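Local coordinates for cytochrome P450 (Bacillus megaterium, PDB 5L92), which binds heme and the steroid corticosterone, and probably acts as a cytochrome P450 monooxygenase that hydroxylates such substrates, at residues F23-F26 and S27-E31; H51-G54 and V55-L59; T119-L122 and L123-E127; Q158-F161 and K162-D166; V332-I335 and D336-P339. One frame throughout, in Å; residues are numbered along the deposited sequence.

Interaction 1 of 5, residues F23-F26 and S27-E31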
# COMPACT_ATOMS: atom_id res chain seq x y z
N PHE A 23 6.86 -8.95 -12.29
CA PHE A 23 7.29 -7.68 -11.73
C PHE A 23 7.38 -6.57 -12.78
O PHE A 23 7.67 -5.43 -12.42
CB PHE A 23 8.64 -7.83 -11.04
CG PHE A 23 8.96 -6.74 -10.06
CD1 PHE A 23 8.12 -6.49 -8.99
CD2 PHE A 23 10.11 -6.01 -10.18
CE1 PHE A 23 8.42 -5.46 -8.05
CE2 PHE A 23 10.43 -5.00 -9.25
CZ PHE A 23 9.58 -4.75 -8.17
N ASN A 24 7.14 -6.88 -14.04
CA ASN A 24 7.17 -5.88 -15.11
C ASN A 24 5.94 -6.08 -15.99
O ASN A 24 6.02 -6.57 -17.13
CB ASN A 24 8.49 -5.94 -15.88
CG ASN A 24 9.70 -5.58 -15.00
OD1 ASN A 24 9.96 -4.41 -14.72
ND2 ASN A 24 10.43 -6.59 -14.54
N PRO A 25 4.77 -5.72 -15.48
CA PRO A 25 3.53 -5.80 -16.26
C PRO A 25 3.33 -4.66 -17.25
O PRO A 25 2.29 -4.62 -17.92
CB PRO A 25 2.45 -5.74 -15.16
CG PRO A 25 3.08 -4.89 -14.07
CD PRO A 25 4.55 -5.25 -14.10
N PHE A 26 4.32 -3.78 -17.42
CA PHE A 26 4.05 -2.51 -18.10
C PHE A 26 3.92 -2.64 -19.61
O PHE A 26 3.22 -1.82 -20.21
CB PHE A 26 5.13 -1.49 -17.71
CG PHE A 26 5.36 -1.44 -16.19
CD1 PHE A 26 4.41 -0.91 -15.37
CD2 PHE A 26 6.51 -1.96 -15.63
CE1 PHE A 26 4.61 -0.88 -13.99
CE2 PHE A 26 6.70 -1.93 -14.27
CZ PHE A 26 5.73 -1.41 -13.46
N SER A 27 4.50 -3.66 -20.23
CA SER A 27 4.26 -3.87 -21.66
C SER A 27 2.82 -4.28 -21.93
O SER A 27 2.19 -3.81 -22.89
CB SER A 27 5.23 -4.92 -22.21
OG SER A 27 6.52 -4.36 -22.34
N TRP A 28 2.28 -5.14 -21.08
CA TRP A 28 0.86 -5.50 -21.13
C TRP A 28 -0.04 -4.28 -20.97
O TRP A 28 -0.98 -4.09 -21.76
CB TRP A 28 0.55 -6.51 -20.04
CG TRP A 28 -0.91 -6.96 -20.02
CD1 TRP A 28 -1.62 -7.50 -21.08
CD2 TRP A 28 -1.85 -6.87 -18.93
NE1 TRP A 28 -2.92 -7.77 -20.69
CE2 TRP A 28 -3.08 -7.39 -19.38
CE3 TRP A 28 -1.76 -6.42 -17.60
CZ2 TRP A 28 -4.20 -7.50 -18.55
CZ3 TRP A 28 -2.87 -6.51 -16.79
CH2 TRP A 28 -4.08 -7.04 -17.27
N TYR A 29 0.18 -3.48 -19.90
CA TYR A 29 -0.57 -2.24 -19.71
C TYR A 29 -0.55 -1.39 -20.98
O TYR A 29 -1.58 -0.84 -21.39
CB TYR A 29 0.01 -1.41 -18.55
CG TYR A 29 -0.03 -1.97 -17.13
CD1 TYR A 29 -0.89 -2.99 -16.75
CD2 TYR A 29 0.81 -1.43 -16.16
CE1 TYR A 29 -0.89 -3.48 -15.45
CE2 TYR A 29 0.83 -1.91 -14.88
CZ TYR A 29 -0.04 -2.92 -14.52
OH TYR A 29 -0.04 -3.38 -13.23
N GLU A 30 0.63 -1.20 -21.55
CA GLU A 30 0.77 -0.34 -22.73
C GLU A 30 -0.04 -0.89 -23.90
O GLU A 30 -0.80 -0.15 -24.55
CB GLU A 30 2.23 -0.21 -23.11
CG GLU A 30 2.51 0.59 -24.39
CD GLU A 30 3.98 0.69 -24.65
OE1 GLU A 30 4.63 -0.36 -24.85
OE2 GLU A 30 4.51 1.82 -24.63
N GLU A 31 0.12 -2.18 -24.20
CA GLU A 31 -0.69 -2.83 -25.22
C GLU A 31 -2.17 -2.50 -25.05
O GLU A 31 -2.83 -2.07 -26.00
CB GLU A 31 -0.49 -4.36 -25.17
CG GLU A 31 -1.19 -5.15 -26.30
CD GLU A 31 -0.70 -4.77 -27.69
OE1 GLU A 31 0.49 -4.41 -27.84
OE2 GLU A 31 -1.51 -4.80 -28.64
O HOH W 1 4.23 -6.81 -19.35

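Interaction 2 of 5, residues H51-G54 and V55-L59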
# COMPACT_ATOMS: atom_id res chain seq x y z
N HIS A 51 -6.49 3.31 -18.87
CA HIS A 51 -6.06 4.65 -19.20
C HIS A 51 -6.37 5.59 -18.05
O HIS A 51 -7.27 5.35 -17.24
CB HIS A 51 -6.70 5.15 -20.50
CG HIS A 51 -8.18 5.35 -20.44
ND1 HIS A 51 -9.06 4.37 -20.01
CD2 HIS A 51 -8.95 6.41 -20.80
CE1 HIS A 51 -10.30 4.84 -20.10
NE2 HIS A 51 -10.25 6.07 -20.57
N TYR A 52 -5.59 6.66 -18.00
CA TYR A 52 -5.58 7.57 -16.86
C TYR A 52 -6.96 8.15 -16.61
O TYR A 52 -7.42 8.22 -15.46
CB TYR A 52 -4.59 8.71 -17.10
CG TYR A 52 -4.39 9.67 -15.96
CD1 TYR A 52 -5.36 10.63 -15.65
CD2 TYR A 52 -3.23 9.66 -15.21
CE1 TYR A 52 -5.16 11.51 -14.60
CE2 TYR A 52 -3.04 10.52 -14.19
CZ TYR A 52 -3.99 11.46 -13.89
OH TYR A 52 -3.74 12.32 -12.85
N ASP A 53 -7.63 8.58 -17.67
CA ASP A 53 -8.91 9.25 -17.50
C ASP A 53 -9.94 8.27 -16.99
O ASP A 53 -10.81 8.64 -16.19
CB ASP A 53 -9.35 9.87 -18.84
CG ASP A 53 -10.62 10.72 -18.71
OD1 ASP A 53 -10.54 11.81 -18.08
OD2 ASP A 53 -11.68 10.30 -19.23
N GLY A 54 -9.84 7.01 -17.42
CA GLY A 54 -10.73 5.98 -16.93
C GLY A 54 -10.49 5.66 -15.46
O GLY A 54 -11.43 5.55 -14.67
N VAL A 55 -9.22 5.47 -15.08
CA VAL A 55 -8.91 5.21 -13.68
C VAL A 55 -9.41 6.36 -12.82
O VAL A 55 -10.08 6.15 -11.79
CB VAL A 55 -7.40 4.95 -13.49
CG1 VAL A 55 -7.04 4.94 -12.01
CG2 VAL A 55 -6.97 3.64 -14.14
N LYS A 56 -9.13 7.59 -13.24
CA LYS A 56 -9.58 8.77 -12.52
C LYS A 56 -11.10 8.79 -12.35
O LYS A 56 -11.60 9.04 -11.26
CB LYS A 56 -9.12 10.03 -13.25
CG LYS A 56 -9.65 11.34 -12.64
CD LYS A 56 -8.98 12.59 -13.23
CE LYS A 56 -9.60 13.00 -14.57
NZ LYS A 56 -10.90 13.68 -14.34
N GLU A 57 -11.83 8.53 -13.45
CA GLU A 57 -13.29 8.59 -13.41
C GLU A 57 -13.87 7.52 -12.49
O GLU A 57 -14.79 7.79 -11.71
CB GLU A 57 -13.84 8.45 -14.82
CG GLU A 57 -15.30 8.78 -14.97
CD GLU A 57 -15.66 9.12 -16.42
OE1 GLU A 57 -14.86 8.79 -17.33
OE2 GLU A 57 -16.73 9.73 -16.64
N VAL A 58 -13.34 6.30 -12.56
CA VAL A 58 -13.83 5.22 -11.72
C VAL A 58 -13.65 5.57 -10.26
O VAL A 58 -14.56 5.33 -9.44
CB VAL A 58 -13.14 3.89 -12.06
CG1 VAL A 58 -13.34 2.85 -10.92
CG2 VAL A 58 -13.69 3.36 -13.42
N LEU A 59 -12.47 6.11 -9.89
CA LEU A 59 -12.20 6.42 -8.49
C LEU A 59 -12.91 7.68 -8.01
O LEU A 59 -13.20 7.79 -6.82
CB LEU A 59 -10.69 6.53 -8.24
CG LEU A 59 -9.85 5.28 -8.37
CD1 LEU A 59 -8.40 5.60 -8.08
CD2 LEU A 59 -10.36 4.13 -7.48

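Interaction 3 of 5, residues T119-L122 and L123-E127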
# COMPACT_ATOMS: atom_id res chain seq x y z
N THR A 119 15.03 4.33 12.50
CA THR A 119 15.89 4.12 11.34
C THR A 119 17.31 3.86 11.78
O THR A 119 17.93 2.86 11.38
CB THR A 119 15.81 5.35 10.41
OG1 THR A 119 14.49 5.45 9.86
CG2 THR A 119 16.80 5.27 9.27
N ASN A 120 17.84 4.73 12.66
CA ASN A 120 19.23 4.58 13.11
C ASN A 120 19.40 3.32 13.94
O ASN A 120 20.43 2.65 13.85
CB ASN A 120 19.68 5.82 13.90
CG ASN A 120 19.85 7.05 13.01
OD1 ASN A 120 20.18 6.95 11.81
ND2 ASN A 120 19.64 8.21 13.58
N GLU A 121 18.41 2.99 14.77
CA GLU A 121 18.51 1.75 15.54
C GLU A 121 18.56 0.54 14.61
O GLU A 121 19.40 -0.35 14.79
CB GLU A 121 17.32 1.63 16.51
CG GLU A 121 17.35 0.34 17.37
CD GLU A 121 16.10 0.14 18.26
OE1 GLU A 121 15.01 0.67 17.94
OE2 GLU A 121 16.22 -0.58 19.29
N LEU A 122 17.68 0.49 13.60
CA LEU A 122 17.70 -0.63 12.65
C LEU A 122 19.03 -0.71 11.89
O LEU A 122 19.62 -1.78 11.74
CB LEU A 122 16.54 -0.50 11.68
CG LEU A 122 15.20 -0.81 12.33
CD1 LEU A 122 14.13 -0.40 11.36
CD2 LEU A 122 15.08 -2.29 12.71
N LEU A 123 19.51 0.43 11.40
CA LEU A 123 20.80 0.43 10.72
C LEU A 123 21.91 -0.06 11.66
O LEU A 123 22.76 -0.88 11.27
CB LEU A 123 21.09 1.84 10.18
CG LEU A 123 20.30 2.20 8.93
CD1 LEU A 123 20.30 3.70 8.67
CD2 LEU A 123 20.88 1.47 7.77
N GLN A 124 21.88 0.36 12.93
CA GLN A 124 22.91 -0.06 13.88
C GLN A 124 22.90 -1.57 14.06
O GLN A 124 23.97 -2.20 14.19
CB GLN A 124 22.69 0.64 15.23
CG GLN A 124 23.87 0.47 16.21
CD GLN A 124 25.23 0.87 15.62
OE1 GLN A 124 25.48 2.05 15.32
NE2 GLN A 124 26.13 -0.10 15.47
N GLU A 125 21.72 -2.17 14.08
CA GLU A 125 21.62 -3.61 14.29
C GLU A 125 22.29 -4.42 13.18
O GLU A 125 22.72 -5.54 13.42
CB GLU A 125 20.14 -3.98 14.45
CG GLU A 125 19.59 -3.45 15.78
CD GLU A 125 18.14 -3.80 16.00
OE1 GLU A 125 17.58 -4.51 15.15
OE2 GLU A 125 17.58 -3.36 17.04
N VAL A 126 22.42 -3.87 11.98
CA VAL A 126 23.07 -4.61 10.90
C VAL A 126 24.37 -3.95 10.45
O VAL A 126 24.92 -4.30 9.41
CB VAL A 126 22.11 -4.84 9.72
CG1 VAL A 126 20.97 -5.79 10.13
CG2 VAL A 126 21.54 -3.54 9.21
N GLU A 127 24.89 -3.00 11.26
CA GLU A 127 26.18 -2.36 10.98
C GLU A 127 27.27 -3.40 10.72
O GLU A 127 28.18 -3.16 9.92
CB GLU A 127 26.55 -1.44 12.17
CG GLU A 127 27.84 -0.62 12.04
CD GLU A 127 27.74 0.51 11.02
OE1 GLU A 127 26.60 0.95 10.72
OE2 GLU A 127 28.80 0.97 10.52

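Interaction 4 of 5, residues Q158-F161 and K162-D166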
# COMPACT_ATOMS: atom_id res chain seq x y z
N GLN A 158 5.06 -8.56 16.55
CA GLN A 158 5.34 -8.25 15.15
C GLN A 158 5.22 -9.47 14.24
O GLN A 158 4.74 -9.36 13.11
CB GLN A 158 6.74 -7.64 15.01
CG GLN A 158 7.29 -7.51 13.54
CD GLN A 158 8.12 -8.74 13.11
OE1 GLN A 158 9.05 -9.13 13.80
NE2 GLN A 158 7.76 -9.35 11.97
N ARG A 159 5.64 -10.64 14.70
CA ARG A 159 5.69 -11.79 13.82
C ARG A 159 4.29 -12.32 13.51
O ARG A 159 4.02 -12.75 12.38
CB ARG A 159 6.57 -12.88 14.43
CG ARG A 159 6.54 -14.21 13.66
CD ARG A 159 7.41 -15.27 14.33
NE ARG A 159 8.54 -14.64 15.03
CZ ARG A 159 8.61 -14.46 16.34
NH1 ARG A 159 7.64 -14.89 17.15
NH2 ARG A 159 9.66 -13.86 16.86
N GLN A 160 3.38 -12.28 14.49
CA GLN A 160 1.98 -12.60 14.18
C GLN A 160 1.41 -11.60 13.19
O GLN A 160 0.74 -11.99 12.22
CB GLN A 160 1.12 -12.60 15.44
CG GLN A 160 1.49 -13.60 16.49
CD GLN A 160 0.36 -13.80 17.52
OE1 GLN A 160 -0.65 -14.42 17.21
NE2 GLN A 160 0.53 -13.24 18.72
N PHE A 161 1.62 -10.30 13.45
CA PHE A 161 1.14 -9.23 12.58
C PHE A 161 1.53 -9.49 11.13
O PHE A 161 0.68 -9.41 10.21
CB PHE A 161 1.73 -7.89 13.01
CG PHE A 161 1.33 -7.43 14.37
CD1 PHE A 161 0.27 -8.00 15.04
CD2 PHE A 161 2.03 -6.39 14.98
CE1 PHE A 161 -0.11 -7.55 16.28
CE2 PHE A 161 1.66 -5.93 16.24
CZ PHE A 161 0.60 -6.51 16.89
N LYS A 162 2.80 -9.80 10.90
CA LYS A 162 3.28 -10.03 9.54
C LYS A 162 2.58 -11.21 8.89
O LYS A 162 2.11 -11.11 7.75
CB LYS A 162 4.79 -10.28 9.54
CG LYS A 162 5.43 -10.18 8.13
CD LYS A 162 6.96 -10.26 8.24
CE LYS A 162 7.64 -10.18 6.88
NZ LYS A 162 7.00 -11.13 5.92
N ASP A 163 2.54 -12.36 9.58
CA ASP A 163 1.91 -13.54 9.00
C ASP A 163 0.44 -13.28 8.68
O ASP A 163 -0.04 -13.65 7.60
CB ASP A 163 2.06 -14.74 9.93
CG ASP A 163 3.49 -15.14 10.10
OD1 ASP A 163 4.32 -14.68 9.27
OD2 ASP A 163 3.79 -15.89 11.05
N TRP A 164 -0.30 -12.70 9.63
CA TRP A 164 -1.70 -12.37 9.35
C TRP A 164 -1.81 -11.45 8.16
O TRP A 164 -2.66 -11.66 7.27
CB TRP A 164 -2.37 -11.70 10.55
CG TRP A 164 -2.70 -12.58 11.66
CD1 TRP A 164 -3.07 -13.89 11.59
CD2 TRP A 164 -2.73 -12.23 13.05
NE1 TRP A 164 -3.30 -14.37 12.84
CE2 TRP A 164 -3.10 -13.37 13.76
CE3 TRP A 164 -2.46 -11.04 13.75
CZ2 TRP A 164 -3.21 -13.38 15.17
CZ3 TRP A 164 -2.57 -11.04 15.13
CH2 TRP A 164 -2.95 -12.21 15.83
N SER A 165 -0.94 -10.44 8.10
CA SER A 165 -1.03 -9.44 7.05
C SER A 165 -0.66 -10.02 5.70
O SER A 165 -1.32 -9.73 4.71
CB SER A 165 -0.15 -8.22 7.35
OG SER A 165 -0.59 -7.51 8.49
N ASP A 166 0.38 -10.87 5.65
CA ASP A 166 0.75 -11.48 4.37
C ASP A 166 -0.39 -12.36 3.87
O ASP A 166 -0.76 -12.30 2.71
CB ASP A 166 2.05 -12.30 4.47
CG ASP A 166 3.31 -11.43 4.72
OD1 ASP A 166 3.27 -10.19 4.52
OD2 ASP A 166 4.33 -12.00 5.16

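Interaction 5 of 5, residues V332-I335 and D336-P339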
# COMPACT_ATOMS: atom_id res chain seq x y z
N VAL A 332 10.08 6.14 -18.85
CA VAL A 332 11.33 6.58 -18.30
C VAL A 332 11.26 7.11 -16.89
O VAL A 332 10.55 8.02 -16.60
CB VAL A 332 11.99 7.64 -19.19
CG1 VAL A 332 13.30 8.09 -18.63
CG2 VAL A 332 12.23 7.09 -20.56
N PHE A 333 12.05 6.50 -16.05
CA PHE A 333 12.21 6.92 -14.67
C PHE A 333 13.00 8.22 -14.61
O PHE A 333 14.12 8.29 -14.98
CB PHE A 333 12.88 5.83 -13.88
CG PHE A 333 13.00 6.10 -12.44
CD1 PHE A 333 11.95 5.95 -11.60
CD2 PHE A 333 14.19 6.50 -11.91
CE1 PHE A 333 12.07 6.18 -10.27
CE2 PHE A 333 14.32 6.75 -10.59
CZ PHE A 333 13.27 6.59 -9.76
N LYS A 334 12.39 9.27 -14.12
CA LYS A 334 13.04 10.58 -14.04
C LYS A 334 12.93 11.11 -12.61
O LYS A 334 11.84 11.51 -12.18
CB LYS A 334 12.39 11.58 -15.00
CG LYS A 334 12.47 11.22 -16.48
CD LYS A 334 11.86 12.34 -17.36
CE LYS A 334 11.73 11.97 -18.83
NZ LYS A 334 10.66 12.80 -19.49
N ILE A 335 14.04 11.13 -11.86
CA ILE A 335 13.91 11.50 -10.45
C ILE A 335 13.38 12.91 -10.28
O ILE A 335 12.96 13.27 -9.18
CB ILE A 335 15.21 11.41 -9.62
CG1 ILE A 335 16.33 12.31 -10.19
CG2 ILE A 335 15.65 9.97 -9.38
CD1 ILE A 335 17.55 12.39 -9.21
N ASP A 336 13.44 13.75 -11.32
CA ASP A 336 13.01 15.14 -11.21
C ASP A 336 11.67 15.37 -11.90
O ASP A 336 11.29 16.52 -12.11
CB ASP A 336 14.07 16.10 -11.79
CG ASP A 336 14.42 15.82 -13.26
OD1 ASP A 336 14.24 14.69 -13.77
OD2 ASP A 336 14.93 16.75 -13.92
N ARG A 337 10.93 14.29 -12.20
CA ARG A 337 9.74 14.37 -13.04
C ARG A 337 8.75 15.42 -12.55
O ARG A 337 8.34 15.41 -11.38
CB ARG A 337 9.04 13.01 -13.13
CG ARG A 337 7.81 13.08 -14.01
CD ARG A 337 7.19 11.73 -14.32
NE ARG A 337 8.05 10.88 -15.13
CZ ARG A 337 8.01 10.83 -16.46
NH1 ARG A 337 7.16 11.60 -17.14
NH2 ARG A 337 8.82 10.00 -17.09
N LYS A 338 8.34 16.28 -13.47
CA LYS A 338 7.38 17.37 -13.23
C LYS A 338 6.61 17.62 -14.52
O LYS A 338 7.21 17.75 -15.59
CB LYS A 338 8.03 18.68 -12.80
CG LYS A 338 8.45 18.73 -11.35
CD LYS A 338 9.01 20.13 -10.94
CE LYS A 338 7.92 21.23 -11.00
NZ LYS A 338 8.27 22.46 -10.21
N PRO A 339 5.28 17.63 -14.45
CA PRO A 339 4.44 17.33 -13.29
C PRO A 339 4.43 15.82 -12.99
O PRO A 339 5.01 15.06 -13.74
CB PRO A 339 3.06 17.84 -13.73
CG PRO A 339 3.05 17.56 -15.20
CD PRO A 339 4.48 17.82 -15.67

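Interaction 1 of 5, residues F23-F26 and S27-E31
Phe26 O accepts the backbone N-H of Glu30 at 3.0 Å, and this bond helps to open helix 26-33, which corresponds to helix A of the cytochrome P450 fold. The residue before it repeats the pattern: Tyr29 N reaches Pro25 O at 3.1 Å, the bond just ahead of it in the helix. How a proline and an aromatic ring can pack around such a first turn is well illustrated here. The Tyr29 side chain runs alongside Pro25, its CG anti to the carbonyl carbon (chi1 -64°), which lays the face of the phenol ring against the pyrrolidine. Pro25 CB makes a CH-pi contact over the ring face, 4.2 Å from the Tyr29 centroid, and Pro25 O lies over a face too, displaced toward the rim. Farther out, Pro25 CG follows the ring to its tip, where the Tyr29 hydroxyl is hydrogen-bonded to Gln290. Phe26 points the same way as Tyr29 but presents its own ring at a steep angle, the two planes 74° apart; CD1 of Phe26 approaches CD2 of Tyr29 to 3.7 Å. Pro25 CD sits over the centre of the Phe26 ring, which also receives a cation-pi contact from Arg322. A water completes the turn, donating to Asn24 O at 2.9 Å and accepting from Trp28 N at 3.1 Å.

Interaction 2 of 5, residues H51-G54 and V55-L59
Lys56 slants across two side chains of the preceding turn, Tyr52 and Asp53, and its chain turns at both outer torsions (chi3 82°, chi4 77°). The extended inner part of the chain sets CD 4.2 Å from Tyr52 CE1; the bend at chi3 then swings CE to within 3.8 Å of Asp53 OD1, and that at chi4 turns the ammonium NZ. NZ stays 4.2 Å from the same Asp53 OD1, too far for a salt bridge, and it has a long, weak ion pair with Glu60. Asp53 OD2 meets instead a like charge, Glu57 OE1, at 4.0 Å; the carboxylate planes are turned 64° against each other, and the nearby Lys56 may soften the repulsion. All this decorates the first turns of helix 52-60, helix B of the P450 fold, which follows strand 46-49 of the mixed sheet. His51 occupies the N-cap position, and its carbonyl O takes the N-H of Val55 at 2.9 Å. The imidazole folds back over the helix start with one face above Gly54 N, where the glycine has no CB to collide with His51 CE1. The Tyr52 ring stacks on Tyr326, and its hydroxyl is hydrogen-bonded to Val341 O. On another side, Val58 places CG2 3.4 Å from Gly54 O and packs against Arg294, a residue that binds the heme, which makes this valine part of a second shell around the cofactor.

Interaction 3 of 5, residues T119-L122 and L123-E127
The C-terminal turns of helix 112-125, helix D in the P450 fold, pair Thr119 with Leu123 and Glu121 with Glu125, one helical turn apart. Thr119 and Leu123 lie side by side, with Thr119 CG2 touching Leu123 CD1 at 3.9 Å. They meet beside the turn closed by the bond from Leu123 N to Thr119 O. The threonine hydroxyl is turned back to Ile115 O within the same helix. This apolar edge, continued by Leu122, packs between helices 355-372 and 141-151. The other pair illustrates how two like charges share a helix face. Glu125 has CG anti to the carbonyl carbon (chi1 -70°), which leads its extended chain back over the previous turn, with CG 3.3 Å from Glu121 O. Its OE2 then comes within 3.7 Å of Glu121 CG and 3.8 Å of Glu121 OE2. The two carboxylates, with planes 71° apart, probably repel each other mildly, while Glu125 OE1 lies 4.1 Å from the methyl CD2 of Leu122. Hydrogen bonding changes near Val126, whose N-H makes a weak bond to Leu122 O at 3.5 Å and a shorter one to Leu123 O at 3.1 Å.

Interaction 4 of 5, residues Q158-F161 and K162-D166
Gln160 and Trp164 run side by side on helix 158-169, and the glutamine can be followed outward along the indole. Its CB lies over the face of the six-membered ring, 4.1 Å from the centroid and 14° off the normal, a CH-pi contact. CG, anti to the carbonyl carbon (chi1 -62°), carries the extended chain on toward the far end of the ring, where CD is 4.0 Å from Trp164 CH2. At the tip, OE1 draws within 3.4 Å of CZ2, the amide plane inclined 48° to the ring. At the base of the pair, Trp164 N bonds to Gln160 O, which also lies over the indole face. With the indole replaced by an alanine, a gap would probably open beside Gln160 CB and Glu193 OE1 would lose the N-H it accepts. Phe161 turns its ring edge to Trp164 CZ3, while Phe161 O is gripped twice, by Ser165 N and by Ser165 OG at 2.9 Å, from opposite faces of its plane. Lys162 lies alongside Gln158 and closes a salt bridge from NZ to the syn lone pair of Asp166 OD2 at 2.9 Å. In the P450 fold this is helix F: Trp164 packs against helix 177-207, where Tyr197 also meets the Phe161 ring edge-to-face, and Phe161 and Ser165 rest on helix 229-245, whose Ile241 lines the corticosterone pocket.

Interaction 5 of 5, residues V332-I335 and D336-P339
The backbone from Lys334 to Arg337 folds into a type I beta turn, closed by Arg337 N to Lys334 O at 2.9 Å. From the last position of the turn, the Arg337 side chain doubles back along the segment that leads into it: CG stands anti to its own N (chi1 -179°) and a bend at chi3 brings NH2 to Val332 O at 2.7 Å. This bond lies in the carbonyl plane and in the guanidinium plane alike. Lys334 crosses the same group, its CD over one guanidinium face and 3.8 Å from NH2. The turn belongs to the meander between helix 317-320 and helix 355-372. Arg337 NE forms a salt bridge with Glu281, which with Arg284 makes up the ExxR signature of helix 275-285, consistent with the Glu-Arg-Arg triad of P450s. NH1 and NH2 also bond to the carbonyls of Glu328 and Asp329, and Lys334 NZ pairs with the Asp329 carboxylate. A leucine at Arg337 is likely to strip Val332 O of its donor and leave Glu281 without this charged mate. Asp336 sends OD2 to a salt bridge with Arg267, while its OD1 rests 3.8 Å from Lys334 CB.

In the fold
Along the chain the five local contacts follow in series, each complete before the next begins. Interactions 1 and 2, with centres about 17 Å apart, stand at helices 26-33 and 52-60, which come before and after strands 38-41 and 46-49 in the chain. Interaction 5, in the meander, lies about 19 Å from interaction 1 and 21 Å from interaction 2, centre to centre. Interactions 3 and 4 occupy the helical part, their centres about 22 Å apart; both lie across the centre of the chain from interaction 2. Val58 of interaction 2 touches the heme-binding Arg294, and interaction 4 rests on helix 229-245, which lines the steroid pocket; the others pack the scaffold farther off.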